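PDB 3P2H: AHL synthase from Burkholderia glumae, which probably makes N-acyl-homoserine lactone quorum-sensing signals from an acyl-carrier-protein-bound fatty acyl chain and S-adenosylmethionine. Local coordinates for residues A136-G141 against W176-A181; M123-V128 against L187-A192; E43-D48 against C67-P72. The protein carries 3 engineered substitutions. All coordinates share one frame; numbering follows the deposited sequence.

Interaction 1: A136-G141 against W176-A181. With NOO (N-(3-oxocyclohex-1-en-1-yl)octanamide), chain C.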
loop_
_atom_site.group_PDB
_atom_site.type_symbol
_atom_site.label_atom_id
_atom_site.label_comp_id
_atom_site.label_asym_id
_atom_site.label_seq_id
_atom_site.Cartn_x
_atom_site.Cartn_y
_atom_site.Cartn_z
ATOM N N ALA A 136 2.145 -11.974 8.216
ATOM C CA ALA A 136 2.114 -12.060 6.763
ATOM C C ALA A 136 3.428 -12.585 6.192
ATOM O O ALA A 136 4.512 -12.233 6.672
ATOM C CB ALA A 136 1.803 -10.697 6.163
ATOM N N ARG A 137 3.323 -13.429 5.170
ATOM C CA ARG A 137 4.494 -13.987 4.502
ATOM C C ARG A 137 4.579 -13.420 3.085
ATOM O O ARG A 137 5.592 -13.565 2.401
ATOM C CB ARG A 137 4.406 -15.513 4.477
ATOM C CG ARG A 137 4.547 -16.112 5.870
ATOM C CD ARG A 137 4.265 -17.603 5.914
ATOM N NE ARG A 137 4.525 -18.132 7.255
ATOM C CZ ARG A 137 4.433 -19.416 7.587
ATOM N NH1 ARG A 137 4.081 -20.317 6.680
ATOM N NH2 ARG A 137 4.720 -19.804 8.824
ATOM N N GLN A 138 3.502 -12.764 2.661
ATOM C CA GLN A 138 3.431 -12.139 1.344
ATOM C C GLN A 138 2.478 -10.952 1.343
ATOM O O GLN A 138 1.549 -10.876 2.153
ATOM C CB GLN A 138 2.923 -13.121 0.290
ATOM C CG GLN A 138 3.856 -14.240 -0.100
ATOM C CD GLN A 138 3.190 -15.180 -1.084
ATOM O OE1 GLN A 138 2.187 -15.809 -0.767
ATOM N NE2 GLN A 138 3.734 -15.266 -2.287
ATOM N N LEU A 139 2.732 -10.025 0.425
ATOM C CA LEU A 139 1.875 -8.870 0.231
ATOM C C LEU A 139 1.378 -9.004 -1.204
ATOM O O LEU A 139 2.082 -9.538 -2.068
ATOM C CB LEU A 139 2.648 -7.559 0.365
ATOM C CG LEU A 139 3.219 -7.176 1.725
ATOM C CD1 LEU A 139 3.903 -5.832 1.594
ATOM C CD2 LEU A 139 2.118 -7.116 2.765
ATOM N N ILE A 140 0.160 -8.537 -1.450
ATOM C CA ILE A 140 -0.415 -8.579 -2.784
ATOM C C ILE A 140 -1.167 -7.277 -3.016
ATOM O O ILE A 140 -1.648 -6.658 -2.071
ATOM C CB ILE A 140 -1.368 -9.788 -2.950
ATOM C CG1 ILE A 140 -1.740 -9.951 -4.429
ATOM C CG2 ILE A 140 -2.613 -9.607 -2.093
ATOM C CD1 ILE A 140 -2.485 -11.227 -4.740
ATOM N N GLY A 141 -1.248 -6.843 -4.269
ATOM C CA GLY A 141 -1.951 -5.608 -4.555
ATOM C C GLY A 141 -1.745 -5.094 -5.965
ATOM O O GLY A 141 -0.765 -5.429 -6.631
ATOM N N TRP A 176 2.831 -9.384 -6.404
ATOM C CA TRP A 176 3.160 -10.089 -5.174
ATOM C C TRP A 176 4.493 -9.538 -4.677
ATOM O O TRP A 176 5.324 -9.096 -5.471
ATOM C CB TRP A 176 3.415 -11.584 -5.411
ATOM C CG TRP A 176 2.263 -12.478 -5.719
ATOM C CD1 TRP A 176 1.988 -13.069 -6.918
ATOM C CD2 TRP A 176 1.300 -12.991 -4.790
ATOM N NE1 TRP A 176 0.920 -13.925 -6.793
ATOM C CE2 TRP A 176 0.476 -13.895 -5.497
ATOM C CE3 TRP A 176 1.055 -12.777 -3.426
ATOM C CZ2 TRP A 176 -0.578 -14.587 -4.887
ATOM C CZ3 TRP A 176 0.006 -13.468 -2.817
ATOM C CH2 TRP A 176 -0.796 -14.360 -3.552
ATOM N N ILE A 177 4.689 -9.571 -3.368
ATOM C CA ILE A 177 5.958 -9.194 -2.759
ATOM C C ILE A 177 6.165 -10.274 -1.700
ATOM O O ILE A 177 5.406 -10.342 -0.728
ATOM C CB ILE A 177 5.937 -7.819 -2.058
ATOM C CG1 ILE A 177 5.981 -6.689 -3.085
ATOM C CG2 ILE A 177 7.146 -7.694 -1.144
ATOM C CD1 ILE A 177 6.063 -5.301 -2.456
ATOM N N ASP A 178 7.157 -11.138 -1.902
ATOM C CA ASP A 178 7.434 -12.199 -0.939
ATOM C C ASP A 178 8.234 -11.645 0.224
ATOM O O ASP A 178 9.287 -11.046 0.023
ATOM C CB ASP A 178 8.238 -13.344 -1.572
ATOM C CG ASP A 178 7.411 -14.200 -2.509
ATOM O OD1 ASP A 178 6.180 -14.011 -2.570
ATOM O OD2 ASP A 178 7.999 -15.075 -3.180
ATOM N N ILE A 179 7.733 -11.837 1.436
ATOM C CA ILE A 179 8.454 -11.368 2.609
ATOM C C ILE A 179 9.473 -12.454 2.958
ATOM O O ILE A 179 9.317 -13.197 3.925
ATOM C CB ILE A 179 7.494 -11.112 3.796
ATOM C CG1 ILE A 179 6.453 -10.062 3.392
ATOM C CG2 ILE A 179 8.286 -10.620 5.010
ATOM C CD1 ILE A 179 5.387 -9.771 4.451
ATOM N N ASP A 180 10.510 -12.549 2.132
ATOM C CA ASP A 180 11.555 -13.537 2.327
ATOM C C ASP A 180 12.885 -12.855 2.643
ATOM O O ASP A 180 12.947 -11.633 2.802
ATOM C CB ASP A 180 11.690 -14.414 1.072
ATOM C CG ASP A 180 11.948 -13.605 -0.193
ATOM O OD1 ASP A 180 12.295 -12.406 -0.095
ATOM O OD2 ASP A 180 11.816 -14.180 -1.293
ATOM N N ALA A 181 13.951 -13.648 2.722
ATOM C CA ALA A 181 15.274 -13.117 3.036
ATOM C C ALA A 181 15.676 -11.960 2.119
ATOM O O ALA A 181 16.202 -10.951 2.580
ATOM C CB ALA A 181 16.317 -14.236 2.964
HETATM C C1 NOO C . 2.020 5.494 -7.558
HETATM O O1 NOO C . 2.893 5.557 -8.417
HETATM C C2 NOO C . 1.532 4.168 -6.986
HETATM C C3 NOO C . 0.220 3.992 -6.526
HETATM C C4 NOO C . -0.666 5.250 -6.410
HETATM C C5 NOO C . 0.120 6.588 -6.111
HETATM C C6 NOO C . 1.350 6.807 -7.045
HETATM N N7 NOO C . -0.382 2.716 -6.157
HETATM C C8 NOO C . -1.194 2.261 -5.084
HETATM O O8 NOO C . -2.236 2.799 -4.722
HETATM C C9 NOO C . -0.779 1.001 -4.292
HETATM C C10 NOO C . 0.341 0.074 -4.833
HETATM C C11 NOO C . 0.098 -1.377 -4.337
HETATM C C12 NOO C . 1.403 -2.103 -3.963
HETATM C C13 NOO C . 1.132 -3.578 -3.597
HETATM C C14 NOO C . 2.321 -4.483 -3.971
HETATM C C15 NOO C . 2.157 -5.896 -3.402
#
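The indole of Trp176 lies between two side chains of the neighbouring strand: the amide of Gln138 lies over one face of the ring, and CD1 of Ile140 rests on the opposite face. This sandwich sits on an antiparallel strand pair, 138-144 with 170-178, within the mixed sheet of the autoinducer synthase domain, which belongs to the acetyltransferase clan. Gln138 spreads its amide almost parallel to the indole, the planes 6° apart, with NE2 over the face, displaced toward the rim. Ile140 makes a CH-pi contact, its CD1 3.7 Å from the centroid of the six-membered ring and 9° off the normal. An extended chain, with CG1 anti to the backbone N (chi1 -169°), carries that methyl out over the six-membered ring. The Gln138 NE2 also lies 2.8 Å from Asp178 OD1 in a hydrogen bond, although the position of OD1 is less certain.

Leu139 and Ile177 form the hydrogen-bonded pair, Leu139 N to Ile177 O and Ile177 N to Leu139 O, both 2.9 Å, and their side chains occupy the other sheet face against helix 120-133. Beyond the regular strand, Ile179 N binds Arg137 O, while Ile179 CD1 packs on Ala136. On the Leu139-Ile177 face the inhibitor's octanoyl tail ends, its terminal C15 3.9 Å from Ile177 CG1.

Interaction 2: M123-V128 against L187-A192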
loop_
_atom_site.group_PDB
_atom_site.type_symbol
_atom_site.label_atom_id
_atom_site.label_comp_id
_atom_site.label_asym_id
_atom_site.label_seq_id
_atom_site.Cartn_x
_atom_site.Cartn_y
_atom_site.Cartn_z
ATOM N N MET A 123 8.901 3.818 2.948
ATOM C CA MET A 123 7.471 3.554 3.045
ATOM C C MET A 123 7.217 2.053 2.917
ATOM O O MET A 123 6.433 1.479 3.665
ATOM C CB MET A 123 6.710 4.311 1.952
ATOM C CG MET A 123 6.543 5.801 2.214
ATOM S SD MET A 123 5.661 6.157 3.761
ATOM C CE MET A 123 4.177 5.190 3.530
ATOM N N LEU A 124 7.890 1.421 1.965
ATOM C CA LEU A 124 7.729 -0.009 1.756
ATOM C C LEU A 124 8.260 -0.793 2.953
ATOM O O LEU A 124 7.623 -1.743 3.416
ATOM C CB LEU A 124 8.465 -0.444 0.487
ATOM C CG LEU A 124 8.243 -1.887 0.021
ATOM C CD1 LEU A 124 6.751 -2.166 -0.148
ATOM C CD2 LEU A 124 8.977 -2.102 -1.296
ATOM N N ALA A 125 9.424 -0.392 3.455
ATOM C CA ALA A 125 10.031 -1.072 4.597
ATOM C C ALA A 125 9.091 -1.109 5.796
ATOM O O ALA A 125 8.950 -2.139 6.453
ATOM C CB ALA A 125 11.330 -0.388 4.981
ATOM N N ALA A 126 8.450 0.022 6.075
ATOM C CA ALA A 126 7.520 0.121 7.199
ATOM C C ALA A 126 6.344 -0.825 6.998
ATOM O O ALA A 126 5.962 -1.558 7.905
ATOM C CB ALA A 126 7.019 1.559 7.340
ATOM N N ALA A 127 5.769 -0.801 5.800
ATOM C CA ALA A 127 4.640 -1.664 5.478
ATOM C C ALA A 127 5.018 -3.133 5.646
ATOM O O ALA A 127 4.329 -3.888 6.333
ATOM C CB ALA A 127 4.181 -1.404 4.048
ATOM N N VAL A 128 6.115 -3.538 5.016
ATOM C CA VAL A 128 6.561 -4.924 5.113
ATOM C C VAL A 128 6.774 -5.352 6.563
ATOM O O VAL A 128 6.256 -6.376 6.996
ATOM C CB VAL A 128 7.870 -5.141 4.320
ATOM C CG1 VAL A 128 8.442 -6.531 4.609
ATOM C CG2 VAL A 128 7.588 -4.986 2.823
ATOM N N LEU A 187 15.319 -4.241 2.334
ATOM C CA LEU A 187 14.670 -3.178 3.095
ATOM C C LEU A 187 15.343 -2.902 4.437
ATOM O O LEU A 187 14.860 -2.083 5.212
ATOM C CB LEU A 187 13.197 -3.531 3.324
ATOM C CG LEU A 187 12.373 -3.702 2.043
ATOM C CD1 LEU A 187 11.009 -4.296 2.359
ATOM C CD2 LEU A 187 12.241 -2.358 1.354
ATOM N N ASP A 188 16.450 -3.593 4.706
ATOM C CA ASP A 188 17.189 -3.420 5.956
ATOM C C ASP A 188 16.370 -3.783 7.183
ATOM O O ASP A 188 16.460 -3.127 8.218
ATOM C CB ASP A 188 17.683 -1.979 6.080
ATOM C CG ASP A 188 18.920 -1.724 5.254
ATOM O OD1 ASP A 188 19.239 -0.545 4.996
ATOM O OD2 ASP A 188 19.580 -2.711 4.864
ATOM N N LEU A 189 15.577 -4.837 7.064
ATOM C CA LEU A 189 14.745 -5.290 8.165
ATOM C C LEU A 189 15.334 -6.530 8.837
ATOM O O LEU A 189 16.187 -7.223 8.271
ATOM C CB LEU A 189 13.339 -5.595 7.657
ATOM C CG LEU A 189 12.642 -4.416 6.972
ATOM C CD1 LEU A 189 11.327 -4.878 6.360
ATOM C CD2 LEU A 189 12.423 -3.298 7.980
ATOM N N ASP A 190 14.871 -6.793 10.053
ATOM C CA ASP A 190 15.320 -7.937 10.824
ATOM C C ASP A 190 15.115 -9.235 10.048
ATOM O O ASP A 190 13.983 -9.613 9.743
ATOM C CB ASP A 190 14.549 -7.980 12.142
ATOM C CG ASP A 190 14.916 -9.166 12.990
ATOM O OD1 ASP A 190 16.041 -9.684 12.825
ATOM O OD2 ASP A 190 14.083 -9.567 13.831
ATOM N N PRO A 191 16.212 -9.944 9.723
ATOM C CA PRO A 191 16.081 -11.197 8.977
ATOM C C PRO A 191 15.208 -12.230 9.681
ATOM O O PRO A 191 14.576 -13.066 9.036
ATOM C CB PRO A 191 17.531 -11.652 8.805
ATOM C CG PRO A 191 18.217 -11.066 9.985
ATOM C CD PRO A 191 17.621 -9.686 10.068
ATOM N N ALA A 192 15.168 -12.162 11.006
ATOM C CA ALA A 192 14.365 -13.086 11.799
ATOM C C ALA A 192 12.885 -12.967 11.447
ATOM O O ALA A 192 12.104 -13.884 11.687
ATOM C CB ALA A 192 14.572 -12.814 13.283
#
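Leu187 and Leu189 both direct their side chains at helix 120-133, where Leu187 meets Leu124, Ala125 and Val128, and Leu189 meets Ala125 and Val128. Leu187 crosses Val128 at about a right angle, and the closest contact of the pair is CD1 of Leu187 against CG2 of Val128, at 3.5 Å. That branch faces Leu187 because CG2 stands anti to the carbonyl carbon of Val128, while CG1, anti to the backbone N (chi1 171°), is turned to Leu189. There CD1 of Leu189 lies 3.8 Å from Val128 CG1, the two side chains meeting at a slant, and the same methyl sits 3.6 Å from the carbonyl O of Ala125.

The small Ala125 lets the loop come close: its CB lies 4.0 Å from Leu187 CB, and the two CA atoms are 5.3 Å apart. The other branch of Leu187, CD2, reaches Leu124 CD2 at 4.2 Å. Ile154, at the end of helix 145-154, and Val156, in the loop after it, also touch this cluster.

No hydrogen bond joins the two segments; the contact is apolar packing of a C-terminal loop on a helix. Asp188 ends helix 181-186 in a Schellman motif, so that Leu187 and Leu189, on either side of Asp188 in sequence, both face helix 120-133.

Interaction 3: E43-D48 against C67-P72. With MTA (5'-deoxy-5'-methylthioadenosine), chain B.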
loop_
_atom_site.group_PDB
_atom_site.type_symbol
_atom_site.label_atom_id
_atom_site.label_comp_id
_atom_site.label_asym_id
_atom_site.label_seq_id
_atom_site.Cartn_x
_atom_site.Cartn_y
_atom_site.Cartn_z
ATOM N N GLU A 43 -10.301 11.584 0.586
ATOM C CA GLU A 43 -10.352 10.456 -0.331
ATOM C C GLU A 43 -10.365 9.194 0.518
ATOM O O GLU A 43 -9.376 8.874 1.165
ATOM C CB GLU A 43 -9.132 10.447 -1.262
ATOM C CG GLU A 43 -9.139 9.340 -2.320
ATOM C CD GLU A 43 -8.897 7.943 -1.746
ATOM O OE1 GLU A 43 -7.758 7.650 -1.329
ATOM O OE2 GLU A 43 -9.849 7.136 -1.710
ATOM N N ARG A 44 -11.502 8.508 0.544
ATOM C CA ARG A 44 -11.622 7.260 1.293
ATOM C C ARG A 44 -12.672 6.373 0.634
ATOM O O ARG A 44 -13.570 6.868 -0.048
ATOM C CB ARG A 44 -12.006 7.525 2.754
ATOM C CG ARG A 44 -13.471 7.845 2.996
ATOM C CD ARG A 44 -13.814 7.713 4.481
ATOM N NE ARG A 44 -12.986 8.589 5.306
ATOM C CZ ARG A 44 -13.175 8.807 6.606
ATOM N NH1 ARG A 44 -14.172 8.209 7.252
ATOM N NH2 ARG A 44 -12.366 9.636 7.262
ATOM N N ASP A 45 -12.538 5.064 0.818
ATOM C CA ASP A 45 -13.487 4.109 0.250
ATOM C C ASP A 45 -13.966 3.116 1.314
ATOM O O ASP A 45 -13.741 3.318 2.505
ATOM C CB ASP A 45 -12.858 3.351 -0.927
ATOM C CG ASP A 45 -11.628 2.559 -0.527
ATOM O OD1 ASP A 45 -11.444 2.298 0.676
ATOM O OD2 ASP A 45 -10.855 2.180 -1.430
ATOM N N GLN A 46 -14.619 2.044 0.877
ATOM C CA GLN A 46 -15.146 1.040 1.799
ATOM C C GLN A 46 -14.070 0.225 2.511
ATOM O O GLN A 46 -14.371 -0.522 3.444
ATOM C CB GLN A 46 -16.082 0.075 1.066
ATOM C CG GLN A 46 -15.384 -0.863 0.084
ATOM C CD GLN A 46 -15.405 -0.345 -1.340
ATOM O OE1 GLN A 46 -14.976 0.772 -1.609
ATOM N NE2 GLN A 46 -15.908 -1.163 -2.266
ATOM N N TYR A 47 -12.822 0.365 2.080
ATOM C CA TYR A 47 -11.736 -0.387 2.694
ATOM C C TYR A 47 -11.038 0.345 3.835
ATOM O O TYR A 47 -10.095 -0.172 4.433
ATOM C CB TYR A 47 -10.752 -0.814 1.613
ATOM C CG TYR A 47 -11.453 -1.668 0.589
ATOM C CD1 TYR A 47 -11.921 -2.934 0.929
ATOM C CD2 TYR A 47 -11.752 -1.172 -0.675
ATOM C CE1 TYR A 47 -12.685 -3.681 0.038
ATOM C CE2 TYR A 47 -12.514 -1.908 -1.571
ATOM C CZ TYR A 47 -12.982 -3.161 -1.204
ATOM O OH TYR A 47 -13.791 -3.874 -2.054
ATOM N N ASP A 48 -11.517 1.548 4.136
ATOM C CA ASP A 48 -10.971 2.329 5.236
ATOM C C ASP A 48 -11.883 2.040 6.425
ATOM O O ASP A 48 -12.947 2.635 6.556
ATOM C CB ASP A 48 -10.977 3.813 4.875
ATOM C CG ASP A 48 -9.966 4.142 3.797
ATOM O OD1 ASP A 48 -8.770 3.877 4.020
ATOM O OD2 ASP A 48 -10.364 4.653 2.732
ATOM N N CYS A 67 2.104 7.539 2.076
ATOM C CA CYS A 67 1.067 6.757 2.735
ATOM C C CYS A 67 0.976 5.339 2.191
ATOM O O CYS A 67 1.506 5.031 1.123
ATOM C CB CYS A 67 -0.301 7.439 2.597
ATOM S SG CYS A 67 -0.998 7.503 0.918
ATOM N N ALA A 68 0.304 4.482 2.947
ATOM C CA ALA A 68 0.099 3.100 2.554
ATOM C C ALA A 68 -1.032 2.530 3.393
ATOM O O ALA A 68 -1.263 2.962 4.522
ATOM C CB ALA A 68 1.367 2.288 2.756
ATOM N N ARG A 69 -1.742 1.571 2.820
ATOM C CA ARG A 69 -2.858 0.931 3.494
ATOM C C ARG A 69 -2.614 -0.569 3.500
ATOM O O ARG A 69 -2.240 -1.139 2.479
ATOM C CB ARG A 69 -4.162 1.253 2.753
ATOM C CG ARG A 69 -5.392 0.630 3.364
ATOM C CD ARG A 69 -6.663 1.292 2.859
ATOM N NE ARG A 69 -7.000 0.917 1.490
ATOM C CZ ARG A 69 -8.063 1.376 0.838
ATOM N NH1 ARG A 69 -8.880 2.232 1.433
ATOM N NH2 ARG A 69 -8.324 0.958 -0.390
ATOM N N LEU A 70 -2.809 -1.195 4.656
ATOM C CA LEU A 70 -2.619 -2.635 4.794
ATOM C C LEU A 70 -3.905 -3.295 5.274
ATOM O O LEU A 70 -4.524 -2.841 6.237
ATOM C CB LEU A 70 -1.484 -2.933 5.781
ATOM C CG LEU A 70 -0.068 -2.635 5.270
ATOM C CD1 LEU A 70 0.932 -2.759 6.402
ATOM C CD2 LEU A 70 0.271 -3.600 4.156
ATOM N N LEU A 71 -4.303 -4.363 4.590
ATOM C CA LEU A 71 -5.512 -5.105 4.935
ATOM C C LEU A 71 -5.248 -6.599 4.892
ATOM O O LEU A 71 -4.514 -7.075 4.037
ATOM C CB LEU A 71 -6.636 -4.791 3.944
ATOM C CG LEU A 71 -7.237 -3.386 3.909
ATOM C CD1 LEU A 71 -8.126 -3.258 2.676
ATOM C CD2 LEU A 71 -8.025 -3.129 5.191
ATOM N N PRO A 72 -5.841 -7.361 5.823
ATOM C CA PRO A 72 -5.634 -8.809 5.823
ATOM C C PRO A 72 -6.534 -9.392 4.737
ATOM O O PRO A 72 -7.654 -8.916 4.543
ATOM C CB PRO A 72 -6.078 -9.216 7.226
ATOM C CG PRO A 72 -7.205 -8.272 7.495
ATOM C CD PRO A 72 -6.671 -6.943 6.969
HETATM C CS MTA B . -5.732 0.788 -7.967
HETATM S "S5'" MTA B . -5.825 0.939 -9.777
HETATM C "C5'" MTA B . -6.552 2.597 -9.950
HETATM C "C4'" MTA B . -8.065 2.545 -10.171
HETATM O "O4'" MTA B . -8.663 1.928 -8.997
HETATM C "C2'" MTA B . -9.512 4.107 -9.029
HETATM O "O2'" MTA B . -10.606 5.020 -9.164
HETATM C "C3'" MTA B . -8.598 3.979 -10.298
HETATM O "O3'" MTA B . -9.404 4.078 -11.478
HETATM C "C1'" MTA B . -9.905 2.642 -8.763
HETATM N N9 MTA B . -10.320 2.414 -7.363
HETATM C C8 MTA B . -9.572 2.617 -6.227
HETATM N N7 MTA B . -10.246 2.312 -5.161
HETATM C C5 MTA B . -11.481 1.886 -5.534
HETATM C C6 MTA B . -12.648 1.421 -4.839
HETATM N N6 MTA B . -12.647 1.342 -3.458
HETATM N N1 MTA B . -13.756 1.060 -5.567
HETATM C C2 MTA B . -13.780 1.130 -6.930
HETATM N N3 MTA B . -12.675 1.572 -7.601
HETATM C C4 MTA B . -11.539 1.949 -6.968
#
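Residues 45 to 48 form a type I beta turn, in the loop between helix 13-30 and strand 53-58, and face residues 67-72 of strand 64-72 from a distance: the nearest CA atoms, those of Tyr47 and Leu71, are 8.1 Å apart, so side chains bridge the gap. The turn is also an Asx turn, with Tyr47 N donating to Asp45 OD1, and Asp45 N is held by Asp48 OD2. Together they shape part of the adenine end of the MTA pocket.

Arg69 is the main bridge from the strand. Its chain leaves extended (chi1 180°) and bends at chi3 (74°), delivering the guanidinium edge to two carboxylates. Asp45 is gripped end-on by NH1 and NH2, the two planes nearly coplanar, with NH1 2.7 Å from OD1 and NH2 3.0 Å from OD2. The latter bond runs straight, at 166°, and uses the syn lone pair of OD2. NH1 also reaches Asp48 OD1, at 3.1 Å, from above that carboxylate plane. Asp45 OD1 thus accepts from Arg69 NH1 and Tyr47 N, which approach from opposite faces of its plane.

Over one face of the guanidinium sits Tyr47 CB, 3.6 Å from Arg69 CZ, and Leu71 CD1 packs against the same CB from the strand. The Tyr47 hydroxyl is bound to Glu81.

Further polar partners surround the network. Asp48 OD1 forms a salt bridge with Arg23 and a hydrogen bond with Tyr54 OH, Asp45 OD2 has Arg102 as a second salt-bridge partner, and Arg69 NE binds Ser101 OG. The ligand is read by the same turn: the adenine amino nitrogen N6 of MTA donates to Gln46 OE1 at 3.0 Å and to Asp45 OD2 at 2.8 Å.

Along the chain, interaction 3 closes before the other two begin, and interaction 1 is nested inside the loop closed by interaction 2. Interactions 1 and 3 share the mixed sheet, through strands 138-144 and 170-178 in one and 64-72 in the other, with centres about 18 Å apart; Leu139 CD2 meets Leu70 CD2. Helix 120-133, which carries one side of interaction 2, also packs on the other two: Val128 on Leu139 and Ile179 of interaction 1, and Met123 CE on the backbone at Cys67 and Ala68. The centres of interactions 1 and 2 are about 11 Å apart, those of 2 and 3 about 20 Å. The fold thus places the inhibitor's acyl tail at interaction 1 and the MTA adenine at interaction 3.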